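PDB 4ZAD: Fdc1, which probably catalyses the reversible, prenylated-FMN-dependent decarboxylation of aromatic acrylic acids such as cinnamic, p-coumaric and ferulic acid to the corresponding vinyl compounds. Local coordinates for residues Ala108-Lys113 with Ser339-Tyr344; His197-Ser202 with Leu276-Leu281; Thr434-Thr437 with Asp441-Tyr444. One frame throughout, in Å; residues are numbered along the deposited sequence.

Contact 1. Residues Ala108-Lys113 with Ser339-Tyr344; sequences ANRNPK and SAETKY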
ATOM      1  N   ALA A 108      12.155 -12.728  23.043  1.00 27.26           N
ATOM      2  CA  ALA A 108      12.164 -13.165  24.440  1.00 28.49           C
ATOM      3  C   ALA A 108      13.222 -14.229  24.672  1.00 29.55           C
ATOM      4  O   ALA A 108      13.867 -14.249  25.725  1.00 30.06           O
ATOM      5  CB  ALA A 108      10.824 -13.685  24.832  1.00 28.05           C
ATOM      6  N   ASN A 109      13.414 -15.093  23.674  1.00 30.56           N
ATOM      7  CA  ASN A 109      14.331 -16.231  23.796  1.00 31.03           C
ATOM      8  C   ASN A 109      15.762 -15.991  23.243  1.00 31.04           C
ATOM      9  O   ASN A 109      16.572 -16.927  23.156  1.00 30.93           O
ATOM     10  CB  ASN A 109      13.675 -17.480  23.190  1.00 31.31           C
ATOM     11  CG  ASN A 109      12.609 -18.112  24.124  1.00 33.32           C
ATOM     12  OD1 ASN A 109      12.920 -19.002  24.924  1.00 36.41           O
ATOM     13  ND2 ASN A 109      11.352 -17.673  23.994  1.00 34.96           N
ATOM     14  N   ARG A 110      16.085 -14.733  22.948  1.00 31.63           N
ATOM     15  CA  ARG A 110      17.418 -14.345  22.454  1.00 32.65           C
ATOM     16  C   ARG A 110      18.529 -14.168  23.513  1.00 33.62           C
ATOM     17  O   ARG A 110      19.687 -14.131  23.185  1.00 33.37           O
ATOM     18  CB  ARG A 110      17.334 -13.088  21.549  1.00 32.43           C
ATOM     19  CG  ARG A 110      17.074 -13.423  20.068  1.00 31.22           C
ATOM     20  CD  ARG A 110      18.303 -13.975  19.368  1.00 29.84           C
ATOM     21  NE  ARG A 110      19.197 -12.891  19.005  1.00 31.24           N
ATOM     22  CZ  ARG A 110      20.327 -12.557  19.639  1.00 31.87           C
ATOM     23  NH1 ARG A 110      20.780 -13.245  20.672  1.00 30.95           N
ATOM     24  NH2 ARG A 110      21.040 -11.526  19.209  1.00 32.83           N
ATOM     25  N   ASN A 111      18.181 -14.047  24.770  1.00 35.61           N
ATOM     26  CA  ASN A 111      19.162 -14.053  25.852  1.00 37.17           C
ATOM     27  C   ASN A 111      19.874 -15.413  25.890  1.00 37.52           C
ATOM     28  O   ASN A 111      19.241 -16.407  26.136  1.00 37.95           O
ATOM     29  CB  ASN A 111      18.342 -13.832  27.120  1.00 38.19           C
ATOM     30  CG  ASN A 111      19.163 -13.587  28.354  1.00 40.25           C
ATOM     31  OD1 ASN A 111      20.374 -13.846  28.414  1.00 41.88           O
ATOM     32  ND2 ASN A 111      18.471 -13.093  29.388  1.00 43.36           N
ATOM     33  N   PRO A 112      21.189 -15.476  25.646  1.00 38.64           N
ATOM     34  CA  PRO A 112      21.872 -16.785  25.594  1.00 39.18           C
ATOM     35  C   PRO A 112      21.679 -17.736  26.791  1.00 39.59           C
ATOM     36  O   PRO A 112      21.885 -18.943  26.634  1.00 39.68           O
ATOM     37  CB  PRO A 112      23.366 -16.396  25.467  1.00 39.36           C
ATOM     38  CG  PRO A 112      23.363 -15.117  24.782  1.00 39.04           C
ATOM     39  CD  PRO A 112      22.105 -14.389  25.251  1.00 39.12           C
ATOM     40  N   LYS A 113      21.319 -17.191  27.957  1.00 39.62           N
ATOM     41  CA  LYS A 113      20.949 -17.986  29.160  1.00 40.13           C
ATOM     42  C   LYS A 113      19.791 -18.999  28.905  1.00 39.97           C
ATOM     43  O   LYS A 113      19.669 -20.022  29.593  1.00 39.85           O
ATOM     44  CB  LYS A 113      20.565 -17.039  30.340  1.00 40.30           C
ATOM     45  CG  LYS A 113      21.656 -16.004  30.776  1.00 40.52           C
ATOM     46  N   SER A 339      13.042  -8.583  11.141  1.00 25.20           N
ATOM     47  CA  SER A 339      12.293  -7.736  12.083  1.00 25.44           C
ATOM     48  C   SER A 339      12.536  -8.151  13.524  1.00 25.00           C
ATOM     49  O   SER A 339      12.764  -7.302  14.373  1.00 25.13           O
ATOM     50  CB  SER A 339      10.784  -7.794  11.816  1.00 24.94           C
ATOM     51  OG  SER A 339      10.509  -7.307  10.544  1.00 25.18           O
ATOM     52  N   ALA A 340      12.454  -9.460  13.768  1.00 24.57           N
ATOM     53  CA  ALA A 340      12.679 -10.015  15.077  1.00 23.79           C
ATOM     54  C   ALA A 340      14.106  -9.762  15.541  1.00 23.29           C
ATOM     55  O   ALA A 340      14.306  -9.247  16.631  1.00 22.43           O
ATOM     56  CB  ALA A 340      12.372 -11.477  15.091  1.00 23.72           C
ATOM     57  N   GLU A 341      15.108 -10.080  14.740  1.00 23.09           N
ATOM     58  CA  GLU A 341      16.444  -9.778  15.219  1.00 23.84           C
ATOM     59  C   GLU A 341      16.652  -8.261  15.439  1.00 24.19           C
ATOM     60  O   GLU A 341      17.300  -7.870  16.395  1.00 25.15           O
ATOM     61  CB  GLU A 341      17.521 -10.362  14.333  1.00 23.98           C
ATOM     62  CG  GLU A 341      18.968 -10.157  14.846  1.00 24.27           C
ATOM     63  CD  GLU A 341      19.383 -11.060  16.009  1.00 25.23           C
ATOM     64  OE1 GLU A 341      18.524 -11.697  16.648  1.00 26.10           O
ATOM     65  OE2 GLU A 341      20.600 -11.119  16.305  1.00 25.95           O
ATOM     66  N   THR A 342      16.092  -7.399  14.600  1.00 24.10           N
ATOM     67  CA  THR A 342      16.318  -5.981  14.777  1.00 23.65           C
ATOM     68  C   THR A 342      15.628  -5.474  16.061  1.00 25.30           C
ATOM     69  O   THR A 342      16.116  -4.546  16.741  1.00 24.09           O
ATOM     70  CB  THR A 342      15.878  -5.189  13.565  1.00 23.65           C
ATOM     71  OG1 THR A 342      16.463  -5.760  12.382  1.00 19.79           O
ATOM     72  CG2 THR A 342      16.306  -3.725  13.705  1.00 20.58           C
ATOM     73  N   LYS A 343      14.509  -6.110  16.413  1.00 26.08           N
ATOM     74  CA  LYS A 343      13.821  -5.766  17.661  1.00 26.78           C
ATOM     75  C   LYS A 343      14.758  -6.149  18.796  1.00 25.97           C
ATOM     76  O   LYS A 343      15.012  -5.355  19.656  1.00 25.05           O
ATOM     77  CB  LYS A 343      12.501  -6.519  17.814  1.00 27.22           C
ATOM     78  CG  LYS A 343      11.377  -5.724  18.383  1.00 30.48           C
ATOM     79  CD  LYS A 343      11.523  -5.318  19.852  1.00 34.59           C
ATOM     80  CE  LYS A 343      10.081  -5.174  20.541  1.00 38.01           C
ATOM     81  NZ  LYS A 343       9.123  -6.385  20.298  1.00 38.41           N
ATOM     82  N   TYR A 344      15.298  -7.365  18.764  1.00 25.97           N
ATOM     83  CA  TYR A 344      16.172  -7.777  19.822  1.00 26.29           C
ATOM     84  C   TYR A 344      17.318  -6.787  19.964  1.00 26.23           C
ATOM     85  O   TYR A 344      17.491  -6.190  21.009  1.00 25.91           O
ATOM     86  CB  TYR A 344      16.688  -9.212  19.687  1.00 26.39           C
ATOM     87  CG  TYR A 344      17.603  -9.538  20.850  1.00 28.34           C
ATOM     88  CD1 TYR A 344      17.090  -9.730  22.148  1.00 30.50           C
ATOM     89  CD2 TYR A 344      18.978  -9.542  20.692  1.00 28.98           C
ATOM     90  CE1 TYR A 344      17.943  -9.954  23.234  1.00 29.27           C
ATOM     91  CE2 TYR A 344      19.822  -9.763  21.762  1.00 29.59           C
ATOM     92  CZ  TYR A 344      19.308  -9.967  23.018  1.00 31.00           C
ATOM     93  OH  TYR A 344      20.185 -10.203  24.062  1.00 36.49           O
TER

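Contact 2. Residues His197-Ser202 with Leu276-Leu281; sequences HVKQVS and LDRDTL. With 4LU (1-deoxy-5-O-phosphono-1-(3,3,4,5-tetramethyl-9,11-dioxo-2,3,8,9,10,11-hexahydro-7H-quinolino[1,8-fg]pteridin-12-ium-7-y l)-D-ribitol), chain E.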
ATOM      1  N   HIS A 197      26.578 -15.692   6.417  1.00 23.27           N
ATOM      2  CA  HIS A 197      27.403 -16.634   7.131  1.00 23.58           C
ATOM      3  C   HIS A 197      27.975 -17.796   6.309  1.00 23.40           C
ATOM      4  O   HIS A 197      29.087 -18.227   6.575  1.00 23.03           O
ATOM      5  CB  HIS A 197      26.693 -17.106   8.403  1.00 23.62           C
ATOM      6  CG  HIS A 197      26.599 -16.030   9.436  1.00 22.37           C
ATOM      7  ND1 HIS A 197      27.370 -14.893   9.366  1.00 21.72           N
ATOM      8  CD2 HIS A 197      25.878 -15.930  10.572  1.00 20.09           C
ATOM      9  CE1 HIS A 197      27.111 -14.124  10.401  1.00 22.57           C
ATOM     10  NE2 HIS A 197      26.211 -14.734  11.152  1.00 23.68           N
ATOM     11  N   VAL A 198      27.252 -18.285   5.302  1.00 23.64           N
ATOM     12  CA  VAL A 198      27.826 -19.338   4.434  1.00 23.66           C
ATOM     13  C   VAL A 198      29.162 -18.872   3.867  1.00 24.06           C
ATOM     14  O   VAL A 198      30.052 -19.694   3.683  1.00 23.37           O
ATOM     15  CB  VAL A 198      26.905 -19.796   3.280  1.00 22.95           C
ATOM     16  CG1 VAL A 198      25.745 -20.606   3.801  1.00 22.68           C
ATOM     17  CG2 VAL A 198      26.392 -18.637   2.522  1.00 22.96           C
ATOM     18  N   LYS A 199      29.293 -17.559   3.616  1.00 24.26           N
ATOM     19  CA  LYS A 199      30.557 -16.950   3.166  1.00 24.96           C
ATOM     20  C   LYS A 199      31.566 -16.673   4.272  1.00 24.45           C
ATOM     21  O   LYS A 199      32.699 -17.007   4.123  1.00 24.23           O
ATOM     22  CB  LYS A 199      30.295 -15.633   2.425  1.00 25.95           C
ATOM     23  CG  LYS A 199      31.548 -14.904   2.006  1.00 29.02           C
ATOM     24  CD  LYS A 199      31.477 -14.419   0.582  1.00 33.18           C
ATOM     25  CE  LYS A 199      32.869 -13.943   0.087  1.00 34.34           C
ATOM     26  NZ  LYS A 199      33.551 -13.095   1.130  1.00 36.54           N
ATOM     27  N   GLN A 200      31.152 -16.024   5.359  1.00 24.65           N
ATOM     28  CA  GLN A 200      32.012 -15.844   6.533  1.00 24.24           C
ATOM     29  C   GLN A 200      32.744 -17.115   6.934  1.00 23.91           C
ATOM     30  O   GLN A 200      33.976 -17.115   7.090  1.00 23.60           O
ATOM     31  CB  GLN A 200      31.232 -15.276   7.730  1.00 24.03           C
ATOM     32  CG  GLN A 200      31.036 -13.774   7.600  1.00 24.50           C
ATOM     33  CD  GLN A 200      30.392 -13.103   8.800  1.00 24.57           C
ATOM     34  OE1 GLN A 200      29.373 -12.414   8.641  1.00 26.99           O
ATOM     35  NE2 GLN A 200      30.971 -13.279   9.986  1.00 21.14           N
ATOM     36  N   VAL A 201      31.977 -18.198   7.050  1.00 23.74           N
ATOM     37  CA  VAL A 201      32.494 -19.478   7.529  1.00 23.07           C
ATOM     38  C   VAL A 201      33.421 -20.091   6.504  1.00 22.81           C
ATOM     39  O   VAL A 201      34.479 -20.579   6.845  1.00 22.45           O
ATOM     40  CB  VAL A 201      31.373 -20.457   7.886  1.00 22.67           C
ATOM     41  CG1 VAL A 201      31.963 -21.733   8.408  1.00 24.15           C
ATOM     42  CG2 VAL A 201      30.467 -19.860   8.942  1.00 22.57           C
ATOM     43  N   SER A 202      33.039 -20.040   5.241  1.00 22.96           N
ATOM     44  CA  SER A 202      33.866 -20.626   4.216  1.00 23.56           C
ATOM     45  C   SER A 202      35.111 -19.748   3.963  1.00 24.53           C
ATOM     46  O   SER A 202      36.146 -20.293   3.523  1.00 24.45           O
ATOM     47  CB  SER A 202      33.063 -20.859   2.934  1.00 23.51           C
ATOM     48  OG  SER A 202      32.423 -19.673   2.473  1.00 22.27           O
ATOM     49  N   LEU A 276      32.041 -28.030  -0.140  1.00 26.35           N
ATOM     50  CA  LEU A 276      31.884 -26.726  -0.804  1.00 26.25           C
ATOM     51  C   LEU A 276      33.255 -26.352  -1.352  1.00 27.13           C
ATOM     52  O   LEU A 276      34.253 -26.326  -0.611  1.00 26.04           O
ATOM     53  CB  LEU A 276      31.361 -25.623   0.150  1.00 25.65           C
ATOM     54  CG  LEU A 276      31.513 -24.190  -0.390  1.00 25.17           C
ATOM     55  CD1 LEU A 276      30.793 -24.032  -1.775  1.00 23.25           C
ATOM     56  CD2 LEU A 276      31.085 -23.106   0.577  1.00 20.56           C
ATOM     57  N   ASP A 277      33.286 -26.076  -2.656  1.00 28.41           N
ATOM     58  CA  ASP A 277      34.521 -25.830  -3.361  1.00 29.35           C
ATOM     59  C   ASP A 277      34.543 -24.393  -3.754  1.00 29.95           C
ATOM     60  O   ASP A 277      33.872 -23.955  -4.675  1.00 29.18           O
ATOM     61  CB  ASP A 277      34.626 -26.739  -4.579  1.00 29.99           C
ATOM     62  CG  ASP A 277      35.988 -26.700  -5.235  1.00 30.43           C
ATOM     63  OD1 ASP A 277      36.740 -25.728  -5.068  1.00 30.67           O
ATOM     64  OD2 ASP A 277      36.290 -27.647  -5.979  1.00 36.49           O
ATOM     65  N   ARG A 278      35.345 -23.633  -3.037  1.00 31.26           N
ATOM     66  CA  ARG A 278      35.329 -22.210  -3.238  1.00 32.10           C
ATOM     67  C   ARG A 278      36.429 -21.791  -4.229  1.00 32.23           C
ATOM     68  O   ARG A 278      36.614 -20.571  -4.542  1.00 32.64           O
ATOM     69  CB  ARG A 278      35.415 -21.500  -1.891  1.00 32.41           C
ATOM     70  CG  ARG A 278      34.896 -20.082  -2.005  1.00 35.44           C
ATOM     71  CD  ARG A 278      33.706 -19.750  -1.105  1.00 36.08           C
ATOM     72  NE  ARG A 278      34.159 -18.891  -0.027  1.00 37.95           N
ATOM     73  CZ  ARG A 278      34.692 -17.683  -0.199  1.00 36.50           C
ATOM     74  NH1 ARG A 278      34.835 -17.151  -1.395  1.00 35.12           N
ATOM     75  NH2 ARG A 278      35.095 -17.011   0.854  1.00 38.77           N
ATOM     76  N   ASP A 279      37.102 -22.816  -4.750  1.00 31.84           N
ATOM     77  CA  ASP A 279      38.187 -22.680  -5.692  1.00 31.87           C
ATOM     78  C   ASP A 279      37.711 -22.852  -7.119  1.00 31.13           C
ATOM     79  O   ASP A 279      38.493 -22.712  -8.050  1.00 30.15           O
ATOM     80  CB  ASP A 279      39.248 -23.759  -5.430  1.00 31.93           C
ATOM     81  CG  ASP A 279      40.071 -23.495  -4.206  1.00 32.83           C
ATOM     82  OD1 ASP A 279      39.735 -22.589  -3.409  1.00 31.15           O
ATOM     83  OD2 ASP A 279      41.096 -24.205  -4.058  1.00 34.56           O
ATOM     84  N   THR A 280      36.452 -23.211  -7.314  1.00 31.22           N
ATOM     85  CA  THR A 280      35.967 -23.342  -8.696  1.00 31.41           C
ATOM     86  C   THR A 280      34.645 -22.622  -8.817  1.00 30.84           C
ATOM     87  O   THR A 280      33.733 -22.902  -8.075  1.00 31.14           O
ATOM     88  CB  THR A 280      35.842 -24.820  -9.219  1.00 31.09           C
ATOM     89  OG1 THR A 280      34.471 -25.147  -9.452  1.00 33.03           O
ATOM     90  CG2 THR A 280      36.492 -25.850  -8.275  1.00 32.85           C
ATOM     91  N   LEU A 281      34.569 -21.698  -9.759  1.00 30.42           N
ATOM     92  CA  LEU A 281      33.363 -20.966 -10.017  1.00 30.41           C
ATOM     93  C   LEU A 281      32.586 -21.637 -11.124  1.00 30.66           C
ATOM     94  O   LEU A 281      33.186 -22.209 -12.038  1.00 31.60           O
ATOM     95  CB  LEU A 281      33.708 -19.544 -10.409  1.00 30.12           C
ATOM     96  CG  LEU A 281      34.440 -18.790  -9.314  1.00 31.05           C
ATOM     97  CD1 LEU A 281      34.677 -17.333  -9.759  1.00 30.21           C
ATOM     98  CD2 LEU A 281      33.692 -18.904  -7.918  1.00 31.23           C
TER
HETATM   99  C9  4LU E 603      15.750 -17.077   3.069  1.00 25.48           C
HETATM  100  C8  4LU E 603      14.712 -18.005   2.917  1.00 23.73           C
HETATM  101  C7  4LU E 603      14.511 -18.661   1.694  1.00 23.50           C
HETATM  102  C10 4LU E 603      19.030 -16.381   1.529  1.00 31.52           C
HETATM  103  C6  4LU E 603      15.380 -18.279   0.545  1.00 26.69           C
HETATM  104  N3  4LU E 603      21.107 -16.437  -0.242  1.00 35.70           N
HETATM  105  C2  4LU E 603      21.312 -15.995   1.004  1.00 33.13           C
HETATM  106  C13 4LU E 603      15.816 -20.320  -0.591  1.00 29.97           C
HETATM  107  C5  4LU E 603      15.241 -18.933  -0.761  1.00 29.47           C
HETATM  108  C1  4LU E 603      17.138 -17.441  -1.454  1.00 31.33           C
HETATM  109  O2  4LU E 603      22.461 -15.644   1.302  1.00 30.21           O
HETATM  110  N1  4LU E 603      20.282 -15.962   1.884  1.00 33.42           N
HETATM  111  C4  4LU E 603      19.889 -16.845  -0.655  1.00 34.33           C
HETATM  112  O4  4LU E 603      19.846 -17.233  -1.847  1.00 35.46           O
HETATM  113  C4A 4LU E 603      18.816 -16.823   0.205  1.00 31.85           C
HETATM  114  N5  4LU E 603      17.309 -16.933  -0.267  1.00 30.35           N
HETATM  115  C3  4LU E 603      16.172 -18.399  -1.741  1.00 31.29           C
HETATM  116  C12 4LU E 603      13.806 -19.054  -1.263  1.00 25.41           C
HETATM  117  C5A 4LU E 603      16.434 -17.253   0.757  1.00 26.84           C
HETATM  118  C7M 4LU E 603      13.425 -19.684   1.490  1.00 18.57           C
HETATM  119  C8M 4LU E 603      13.875 -18.292   4.136  1.00 19.71           C
HETATM  120  C9A 4LU E 603      16.705 -16.815   2.074  1.00 26.54           C
HETATM  121  N10 4LU E 603      18.018 -16.355   2.440  1.00 26.88           N
HETATM  122  C1' 4LU E 603      18.198 -15.361   3.508  1.00 25.72           C
HETATM  123  C2' 4LU E 603      18.983 -16.023   4.640  1.00 23.97           C
HETATM  124  O2' 4LU E 603      18.388 -17.306   4.921  1.00 25.48           O
HETATM  125  C3' 4LU E 603      19.039 -15.151   5.902  1.00 22.32           C
HETATM  126  O3' 4LU E 603      19.747 -13.926   5.618  1.00 19.77           O
HETATM  127  C4' 4LU E 603      19.719 -15.874   7.084  1.00 20.41           C
HETATM  128  O4' 4LU E 603      20.042 -14.920   8.100  1.00 16.95           O
HETATM  129  C5' 4LU E 603      21.032 -16.554   6.658  1.00 20.03           C
HETATM  130  O5' 4LU E 603      21.719 -17.179   7.724  1.00 15.72           O
HETATM  131  P   4LU E 603      23.010 -16.565   8.413  1.00 19.83           P
HETATM  132  O2P 4LU E 603      23.387 -17.769   9.276  1.00 13.58           O
HETATM  133  O3P 4LU E 603      22.465 -15.313   9.135  1.00 16.03           O
HETATM  134  O1P 4LU E 603      23.972 -16.224   7.295  1.00 15.88           O

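Contact 3. Residues Thr434-Thr437 with Asp441-Tyr444; sequences TRHT and DQLY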
ATOM      1  N   THR A 434       1.198  10.665   4.185  1.00 20.19           N
ATOM      2  CA  THR A 434       0.687  11.896   4.782  1.00 20.24           C
ATOM      3  C   THR A 434       1.599  12.546   5.813  1.00 20.88           C
ATOM      4  O   THR A 434       1.351  13.676   6.182  1.00 21.12           O
ATOM      5  CB  THR A 434      -0.762  11.703   5.405  1.00 20.42           C
ATOM      6  OG1 THR A 434      -0.764  10.713   6.456  1.00 19.90           O
ATOM      7  CG2 THR A 434      -1.722  11.290   4.349  1.00 17.82           C
ATOM      8  N   ARG A 435       2.642  11.863   6.286  1.00 21.31           N
ATOM      9  CA  ARG A 435       3.511  12.441   7.329  1.00 21.47           C
ATOM     10  C   ARG A 435       4.983  12.764   6.963  1.00 22.00           C
ATOM     11  O   ARG A 435       5.743  13.112   7.832  1.00 21.51           O
ATOM     12  CB  ARG A 435       3.493  11.537   8.563  1.00 21.24           C
ATOM     13  CG  ARG A 435       2.091  11.204   9.019  1.00 21.73           C
ATOM     14  CD  ARG A 435       2.013  10.584  10.426  1.00 20.59           C
ATOM     15  NE  ARG A 435       0.639  10.202  10.696  1.00 16.33           N
ATOM     16  CZ  ARG A 435       0.220   9.533  11.752  1.00 18.04           C
ATOM     17  NH1 ARG A 435       1.070   9.199  12.712  1.00 21.01           N
ATOM     18  NH2 ARG A 435      -1.087   9.251  11.877  1.00 17.74           N
ATOM     19  N   HIS A 436       5.404  12.647   5.710  1.00 22.66           N
ATOM     20  CA  HIS A 436       6.800  12.979   5.378  1.00 23.34           C
ATOM     21  C   HIS A 436       6.837  13.754   4.093  1.00 24.17           C
ATOM     22  O   HIS A 436       6.216  13.358   3.110  1.00 25.29           O
ATOM     23  CB  HIS A 436       7.684  11.715   5.256  1.00 22.98           C
ATOM     24  CG  HIS A 436       7.841  11.201   3.861  1.00 21.37           C
ATOM     25  ND1 HIS A 436       7.028  10.228   3.329  1.00 24.77           N
ATOM     26  CD2 HIS A 436       8.726  11.517   2.883  1.00 23.41           C
ATOM     27  CE1 HIS A 436       7.408   9.957   2.088  1.00 23.74           C
ATOM     28  NE2 HIS A 436       8.438  10.731   1.791  1.00 22.20           N
ATOM     29  N   THR A 437       7.566  14.862   4.104  1.00 24.86           N
ATOM     30  CA  THR A 437       7.854  15.617   2.887  1.00 24.90           C
ATOM     31  C   THR A 437       8.731  14.821   1.942  1.00 24.39           C
ATOM     32  O   THR A 437       9.832  14.477   2.278  1.00 23.69           O
ATOM     33  CB  THR A 437       8.598  16.903   3.212  1.00 24.76           C
ATOM     34  OG1 THR A 437       7.777  17.699   4.048  1.00 25.99           O
ATOM     35  CG2 THR A 437       8.894  17.686   1.955  1.00 25.54           C
ATOM     36  N   ASP A 441      12.345  14.998   4.191  1.00 27.51           N
ATOM     37  CA  ASP A 441      12.326  14.224   5.429  1.00 27.07           C
ATOM     38  C   ASP A 441      12.883  12.795   5.175  1.00 26.59           C
ATOM     39  O   ASP A 441      12.508  11.842   5.845  1.00 26.41           O
ATOM     40  CB  ASP A 441      10.902  14.224   6.028  1.00 26.74           C
ATOM     41  CG  ASP A 441      10.393  15.676   6.431  1.00 27.79           C
ATOM     42  OD1 ASP A 441      11.188  16.635   6.479  1.00 25.27           O
ATOM     43  OD2 ASP A 441       9.179  15.857   6.715  1.00 26.36           O
ATOM     44  N   GLN A 442      13.791  12.656   4.211  1.00 25.71           N
ATOM     45  CA  GLN A 442      14.476  11.401   3.978  1.00 25.49           C
ATOM     46  C   GLN A 442      15.967  11.670   4.120  1.00 25.68           C
ATOM     47  O   GLN A 442      16.571  12.420   3.323  1.00 25.77           O
ATOM     48  CB  GLN A 442      14.165  10.832   2.587  1.00 24.81           C
ATOM     49  CG  GLN A 442      12.688  10.686   2.296  1.00 26.16           C
ATOM     50  CD  GLN A 442      12.379  10.186   0.865  1.00 25.88           C
ATOM     51  OE1 GLN A 442      11.898  10.936   0.010  1.00 24.69           O
ATOM     52  NE2 GLN A 442      12.635   8.912   0.627  1.00 24.09           N
ATOM     53  N   LEU A 443      16.579  11.056   5.125  1.00 25.67           N
ATOM     54  CA  LEU A 443      18.015  11.269   5.345  1.00 25.63           C
ATOM     55  C   LEU A 443      18.771  10.189   4.578  1.00 25.54           C
ATOM     56  O   LEU A 443      18.630   9.032   4.902  1.00 25.34           O
ATOM     57  CB  LEU A 443      18.337  11.219   6.837  1.00 25.14           C
ATOM     58  CG  LEU A 443      19.802  11.486   7.161  1.00 24.25           C
ATOM     59  CD1 LEU A 443      20.142  12.875   6.807  1.00 22.98           C
ATOM     60  CD2 LEU A 443      20.078  11.233   8.632  1.00 23.86           C
ATOM     61  N   TYR A 444      19.543  10.575   3.561  1.00 25.40           N
ATOM     62  CA  TYR A 444      20.249   9.633   2.709  1.00 25.16           C
ATOM     63  C   TYR A 444      21.636   9.298   3.234  1.00 25.85           C
ATOM     64  O   TYR A 444      22.450  10.184   3.452  1.00 25.20           O
ATOM     65  CB  TYR A 444      20.362  10.200   1.299  1.00 25.47           C
ATOM     66  CG  TYR A 444      21.017   9.293   0.292  1.00 24.08           C
ATOM     67  CD1 TYR A 444      20.335   8.230  -0.250  1.00 22.83           C
ATOM     68  CD2 TYR A 444      22.318   9.526  -0.136  1.00 26.25           C
ATOM     69  CE1 TYR A 444      20.929   7.385  -1.183  1.00 25.30           C
ATOM     70  CE2 TYR A 444      22.954   8.666  -1.070  1.00 26.51           C
ATOM     71  CZ  TYR A 444      22.246   7.602  -1.587  1.00 25.19           C
ATOM     72  OH  TYR A 444      22.829   6.796  -2.524  1.00 23.57           O
TER

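Contact 1. Residues Ala108-Lys113 with Ser339-Tyr344
R110 reaches across to helix 334-347 and meets both E341 and Y344 there, its guanidinium bonded to the acid while the inner part of its chain lies under the tyrosine ring. The salt bridge is side-on and bidentate: NE of R110 gives a nearly straight hydrogen bond to OE1 of E341 (2.7 Å, 168°), and NH2 of R110 reaches OE2 of E341 at 3.0 Å along a more bent path. The first bond lies close to the guanidinium plane and uses the syn lone pair of OE1; the second is tilted from the planes of both groups, although the planes themselves are only 25° apart.

Y344 covers the same arginine from another direction. Its chi1 of 180° sends the ring out from the helix toward the loop, where CB of R110 sits over one face, 3.5 Å from the ring centroid, in a CH-pi contact. The R110 chain then folds back, bent at chi2 and chi3, which sets CD2 of Y344 over one face of the guanidinium, toward its rim, with NH2 of R110 3.2 Å from that carbon. Ring and guanidinium planes are inclined to each other, so the pair is not a parallel stack. The hydroxyl end of Y344 extends toward the backbone of N111.

Beyond the two segments, Y243 of helix 240-247 and P235 also touch R110, and NH1 of R110 has a weak hydrogen bond to the hydroxyl of Y115. The contact thereby ties the loop after helix 99-108 to helix 334-347 of the C-terminal UbiD domain, and the side chain of E341 comes within about 8 Å of the bound 4LU, the prenylated flavin. Pairing two buried opposite charges probably offsets much of their desolvation cost, while the two-nitrogen grip restrains rotation of the guanidinium.

Contact 2. Residues His197-Ser202 with Leu276-Leu281
L276, near the end of strand 270-277, places CD2 3.8 Å from CB of S202, an apolar touch against helix 197-207. D277 takes its carboxylate elsewhere: OD1 of D277 accepts from N of D279 at 3.0 Å, an Asx turn at the corner where the chain passes into strand 280-284, and its OD2 pairs with R306. R278, on that corner, has the largest share of the contact. Its chain, bent at chi2 and chi3, brings NE to OG of S202 in a 3.1 Å hydrogen bond, angled at 140° and tilted from the guanidinium plane. The S202 hydroxyl, with chi1 at 55°, in turn donates to O of V198 one turn back (2.7 Å), in the carbonyl plane on a lone pair.

The K199 chain crosses that of R278 at about a right angle, CG over a face of the guanidinium and CE of K199 3.9 Å from NH2 of R278. Both cations have salt bridges to D203, and NZ of K199 also binds N194. At the start of the same helix, N of H197 donates to O1P of the prenylated FMN (2.8 Å), a phosphate held at a helix N-terminus, where the dipole would favour an anion. The contact thus joins this cofactor-binding helix to the corner between strands 270-277 and 280-284 of the Rift-related sheet. The shared carboxylate probably offsets the repulsion between K199 and R278, and S202 acts as a relay, accepting from the arginine while donating to its own helix.

Contact 3. Residues Thr434-Thr437 with Asp441-Tyr444
T437 and D441 are joined by two hydrogen bonds. N of D441 donates to O of T437 (3.2 Å). In return N of T437 donates to OD2 of D441, also at 3.2 Å and nearly straight at 167°, but approaches from above the carboxylate plane. With chi1 at -62°, CG of D441 stands beside its own backbone N, which turns the carboxylate back to T437; OD2 of D441 then also lies 3.5 Å from OG1 of T437.

On the strand side, Q442 meets H436 more loosely. NE2 of H436 is 3.9 Å from OE1 of Q442, ring and amide being steeply inclined, and CG of Q442 lies along the CD2 side of the ring.

The T437–D441 pair closes the short connection between helix 425-434 and strand 442-445, an outermost strand of the chain's five-stranded mixed sheet, which runs antiparallel to strand 470-475.

Further out, ND1 of H436 is bonded to O of Y432, whose ring also meets the imidazole, and OE1 of Q442 accepts from N of V439 within the connection itself. D441 has backbone bonds to T474 in the neighbouring strand. The second subunit comes in here: F456 of that subunit packs on T437, and Y293 of that subunit is hydrogen-bonded to R435 and T434.

How the contacts relate
The three contacts share no helix or strand. Contact 1 and contact 2 are partly buried, have centres about 15 and 21 Å from the centre of the chain, and have nearest atoms about 8 Å apart; along the chain, contact 2 is nested within the loop closed by contact 1. Contact 3 follows both, its centre about 28 Å from the centre of the chain, yet it is buried, with the second subunit against it. Chemistry follows place: contact 1 pairs opposite charges directly, contact 2 brings like charges together around an outside carboxylate on a cofactor-binding helix, and contact 3, away from the annotated sites, relies on hydrogen bonds that involve backbone atoms of a short connection.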